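Local structure of actinorhodin polyketide putative beta-ketoacyl synthase 2 (Streptomyces coelicolor A3, 1TQY) at residues H67-G70 against R71-P74; K133-S136 against V137-F141. The protein probably serves as the chain length factor in actinorhodin polyketide synthesis, a ketosynthase-like subunit of the beta-ketoacyl-ACP synthase family. All blocks are in the same frame, centred on the assembly; numbering follows the deposited sequence.

Contact 1. Residues H67-G70 against R71-P74; sequences HIPG and RLLP
I68, P69 and G70 meet L72, L73 and P74 in a local contact round a type I-like beta turn from P69 to L72, in the loop between helix 64-67 and helix 78-93. The turn is closed by the carbonyl of P69. L72 N donates to P69 O at 2.8 Å, with the donor well above the carbonyl plane (39° out of it). L73 N adds a weak, longer bond to the same oxygen, so one acceptor serves two successive amides. G70 and the residues after it have helix-like backbone angles without the regular helix bonds, and this brings L72 and L73 back toward I68. The apolar part rests on I68. Its CG2 points away from the backbone N (anti to it) and reaches L72 CB at 3.7 Å. The two side chains cross at about a right angle. L73 comes at a slant and uses both branches. L73 CD2 lies 3.9 Å from I68 CB, while L73 CD1 lies 3.8 Å from G70 CA. Further on, P74 CD comes 3.2 Å from G70 O. Beyond the turn, L72 O accepts from T76 OG1 and L73 O from R81 NH2 of helix 78-93. I68 packs on that helix at R81, L84 and T85. L73 leans on A64 and P65 of helix 64-67, and L72 touches Q151 of helix 147-156.

Contact 2. Residues K133-S136 against V137-F141; sequences KSVS and VYESF
S136 carries its OG anti to its own N (chi1 170°), beside the carbonyl carbon, and this sets the hydroxyl facing the amide of Y138. V135 likewise has CG1 anti to its N, and that methyl is directed at E139. S136 OG accepts from Y138 N at 2.9 Å. The bond is nearly straight, with an N-H...O angle of 164°. The same oxygen lies 3.4 Å from Y138 CD2 and approaches the ring obliquely. V135 CG1 packs 3.8 Å from E139 CB. The glutamate then bends away, and its carboxylate leads off from this turn. There E139 OE2 is hydrogen-bonded to T120 OG1 of helix 117-129. The backbone forms a type I beta turn from S136 to E139, closed by a weak bond of 3.4 Å from E139 N to S136 O. The bond from Y138 N to S136 OG makes an ST turn and is the capping bond before the weakly bonded helix 139-142. S136 offers OG and its carbonyl to the amides of Y138 and E139, in the turn that leads into the helix. Its own N is bonded to E123 OE1, a second tie to helix 117-129. Past the cap, F141 N donates to Y138 O at 3.0 Å. That carbonyl oxygen also sits above one face of the F141 ring, offset toward the rim. V137 CG2 lies 3.8 Å above the Y138 ring, over its centre, and F141 CE1 meets the same ring at its edge. Apolar side chains of the other protein chain pack on V135, E139 and S140.

Contact 1 and contact 2 are two turns met in series along the chain, and their centres are about 17 Å apart. They touch through the end of one and the ring of the other: P74 O lies 3.3 Å from Y138 CD2, a packing contact. Q75, just after contact 1, also meets Y138 and F141. Both lie far from the middle of the chain and on the same side of it, with centres about 24 Å and 29 Å from its centre. Unlike contact 2, contact 1 has no neighbour from the other chain of the assembly. The bound sodium ion is held at P21 and Q58, which belong to neither contact.

Contact 1. Residues H67-G70 against R71-P74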
loop_
_atom_site.group_PDB
_atom_site.type_symbol
_atom_site.label_atom_id
_atom_site.label_comp_id
_atom_site.label_asym_id
_atom_site.label_seq_id
_atom_site.Cartn_x
_atom_site.Cartn_y
_atom_site.Cartn_z
ATOM N N HIS B 67 -0.672 -10.980 24.958
ATOM C CA HIS B 67 0.123 -9.866 24.443
ATOM C C HIS B 67 -0.704 -8.663 23.993
ATOM O O HIS B 67 -0.227 -7.529 24.031
ATOM C CB HIS B 67 0.973 -10.362 23.280
ATOM C CG HIS B 67 1.981 -11.401 23.667
ATOM N ND1 HIS B 67 3.284 -11.087 23.986
ATOM C CD2 HIS B 67 1.883 -12.747 23.772
ATOM C CE1 HIS B 67 3.948 -12.194 24.264
ATOM N NE2 HIS B 67 3.121 -13.215 24.142
ATOM N N ILE B 68 -1.941 -8.923 23.579
ATOM C CA ILE B 68 -2.850 -7.896 23.086
ATOM C C ILE B 68 -4.011 -7.622 24.065
ATOM O O ILE B 68 -4.585 -8.549 24.653
ATOM C CB ILE B 68 -3.439 -8.344 21.719
ATOM C CG1 ILE B 68 -2.313 -8.511 20.687
ATOM C CG2 ILE B 68 -4.506 -7.373 21.258
ATOM C CD1 ILE B 68 -1.485 -7.252 20.443
ATOM N N PRO B 69 -4.372 -6.337 24.244
ATOM C CA PRO B 69 -5.460 -5.904 25.135
ATOM C C PRO B 69 -6.792 -6.539 24.727
ATOM O O PRO B 69 -7.140 -6.550 23.546
ATOM C CB PRO B 69 -5.476 -4.388 24.947
ATOM C CG PRO B 69 -4.050 -4.068 24.645
ATOM C CD PRO B 69 -3.648 -5.177 23.697
ATOM N N GLY B 70 -7.543 -7.051 25.698
ATOM C CA GLY B 70 -8.813 -7.686 25.388
ATOM C C GLY B 70 -9.713 -6.896 24.450
ATOM O O GLY B 70 -10.556 -7.458 23.754
ATOM N N ARG B 71 -9.539 -5.584 24.429
ATOM C CA ARG B 71 -10.351 -4.732 23.578
ATOM C C ARG B 71 -10.057 -4.925 22.087
ATOM O O ARG B 71 -10.965 -4.900 21.254
ATOM C CB ARG B 71 -10.104 -3.281 23.960
ATOM C CG ARG B 71 -11.034 -2.291 23.320
ATOM C CD ARG B 71 -10.708 -0.926 23.861
ATOM N NE ARG B 71 -9.325 -0.565 23.559
ATOM C CZ ARG B 71 -8.872 -0.327 22.332
ATOM N NH1 ARG B 71 -9.702 -0.414 21.297
ATOM N NH2 ARG B 71 -7.600 0.004 22.139
ATOM N N LEU B 72 -8.782 -5.121 21.764
ATOM C CA LEU B 72 -8.353 -5.290 20.379
ATOM C C LEU B 72 -8.478 -6.712 19.811
ATOM O O LEU B 72 -8.454 -6.891 18.598
ATOM C CB LEU B 72 -6.909 -4.796 20.226
ATOM C CG LEU B 72 -6.676 -3.294 20.423
ATOM C CD1 LEU B 72 -5.190 -2.986 20.378
ATOM C CD2 LEU B 72 -7.400 -2.517 19.323
ATOM N N LEU B 73 -8.622 -7.714 20.677
ATOM C CA LEU B 73 -8.735 -9.100 20.230
ATOM C C LEU B 73 -9.874 -9.368 19.244
ATOM O O LEU B 73 -9.676 -10.034 18.221
ATOM C CB LEU B 73 -8.883 -10.032 21.432
ATOM C CG LEU B 73 -7.681 -10.106 22.363
ATOM C CD1 LEU B 73 -8.053 -10.943 23.588
ATOM C CD2 LEU B 73 -6.483 -10.727 21.645
ATOM N N PRO B 74 -11.081 -8.854 19.533
ATOM C CA PRO B 74 -12.256 -9.044 18.670
ATOM C C PRO B 74 -12.121 -8.460 17.265
ATOM O O PRO B 74 -12.716 -8.959 16.313
ATOM C CB PRO B 74 -13.379 -8.325 19.423
ATOM C CG PRO B 74 -12.870 -8.177 20.819
ATOM C CD PRO B 74 -11.400 -7.976 20.670
#

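Contact 2. Residues K133-S136 against V137-F141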
loop_
_atom_site.group_PDB
_atom_site.type_symbol
_atom_site.label_atom_id
_atom_site.label_comp_id
_atom_site.label_asym_id
_atom_site.label_seq_id
_atom_site.Cartn_x
_atom_site.Cartn_y
_atom_site.Cartn_z
ATOM N N LYS B 133 -26.328 -9.922 7.583
ATOM C CA LYS B 133 -26.483 -9.410 8.934
ATOM C C LYS B 133 -25.508 -10.013 9.940
ATOM O O LYS B 133 -25.283 -9.451 11.013
ATOM C CB LYS B 133 -27.922 -9.606 9.421
ATOM C CG LYS B 133 -28.910 -8.646 8.778
ATOM C CD LYS B 133 -30.262 -8.747 9.437
ATOM C CE LYS B 133 -31.254 -7.800 8.798
ATOM N NZ LYS B 133 -31.457 -8.148 7.363
ATOM N N SER B 134 -24.912 -11.147 9.590
ATOM C CA SER B 134 -23.972 -11.813 10.483
ATOM C C SER B 134 -22.554 -11.243 10.404
ATOM O O SER B 134 -21.714 -11.549 11.256
ATOM C CB SER B 134 -23.916 -13.306 10.163
ATOM O OG SER B 134 -23.236 -13.518 8.937
ATOM N N VAL B 135 -22.287 -10.426 9.387
ATOM C CA VAL B 135 -20.957 -9.848 9.210
ATOM C C VAL B 135 -20.542 -8.929 10.348
ATOM O O VAL B 135 -21.298 -8.061 10.785
ATOM C CB VAL B 135 -20.833 -9.086 7.861
ATOM C CG1 VAL B 135 -19.501 -8.330 7.798
ATOM C CG2 VAL B 135 -20.906 -10.071 6.710
ATOM N N SER B 136 -19.323 -9.150 10.826
ATOM C CA SER B 136 -18.737 -8.386 11.923
ATOM C C SER B 136 -18.665 -6.885 11.689
ATOM O O SER B 136 -18.494 -6.420 10.559
ATOM C CB SER B 136 -17.334 -8.906 12.215
ATOM O OG SER B 136 -16.669 -8.038 13.109
ATOM N N VAL B 137 -18.773 -6.122 12.766
ATOM C CA VAL B 137 -18.696 -4.680 12.645
ATOM C C VAL B 137 -17.232 -4.268 12.434
ATOM O O VAL B 137 -16.945 -3.102 12.168
ATOM C CB VAL B 137 -19.280 -3.971 13.912
ATOM C CG1 VAL B 137 -20.789 -4.188 13.980
ATOM C CG2 VAL B 137 -18.615 -4.513 15.174
ATOM N N TYR B 138 -16.311 -5.231 12.543
ATOM C CA TYR B 138 -14.875 -4.967 12.356
ATOM C C TYR B 138 -14.361 -5.364 10.967
ATOM O O TYR B 138 -13.226 -5.045 10.607
ATOM C CB TYR B 138 -14.033 -5.714 13.394
ATOM C CG TYR B 138 -14.485 -5.500 14.807
ATOM C CD1 TYR B 138 -14.584 -4.208 15.339
ATOM C CD2 TYR B 138 -14.866 -6.585 15.604
ATOM C CE1 TYR B 138 -15.059 -3.997 16.626
ATOM C CE2 TYR B 138 -15.344 -6.391 16.898
ATOM C CZ TYR B 138 -15.443 -5.093 17.402
ATOM O OH TYR B 138 -15.945 -4.876 18.666
ATOM N N GLU B 139 -15.182 -6.063 10.192
ATOM C CA GLU B 139 -14.761 -6.493 8.859
ATOM C C GLU B 139 -14.347 -5.297 8.011
ATOM O O GLU B 139 -13.528 -5.427 7.101
ATOM C CB GLU B 139 -15.889 -7.257 8.162
ATOM C CG GLU B 139 -15.641 -7.581 6.693
ATOM C CD GLU B 139 -14.481 -8.550 6.440
ATOM O OE1 GLU B 139 -13.799 -8.997 7.384
ATOM O OE2 GLU B 139 -14.257 -8.873 5.259
ATOM N N SER B 140 -14.911 -4.134 8.329
ATOM C CA SER B 140 -14.631 -2.897 7.602
ATOM C C SER B 140 -13.187 -2.419 7.716
ATOM O O SER B 140 -12.723 -1.657 6.871
ATOM C CB SER B 140 -15.569 -1.783 8.081
ATOM O OG SER B 140 -15.450 -1.609 9.486
ATOM N N PHE B 141 -12.467 -2.860 8.742
ATOM C CA PHE B 141 -11.085 -2.417 8.879
ATOM C C PHE B 141 -10.091 -3.479 9.343
ATOM O O PHE B 141 -8.900 -3.198 9.453
ATOM C CB PHE B 141 -11.004 -1.222 9.830
ATOM C CG PHE B 141 -11.385 -1.551 11.248
ATOM C CD1 PHE B 141 -12.656 -1.259 11.730
ATOM C CD2 PHE B 141 -10.469 -2.151 12.102
ATOM C CE1 PHE B 141 -13.011 -1.561 13.042
ATOM C CE2 PHE B 141 -10.815 -2.459 13.417
ATOM C CZ PHE B 141 -12.088 -2.159 13.885
#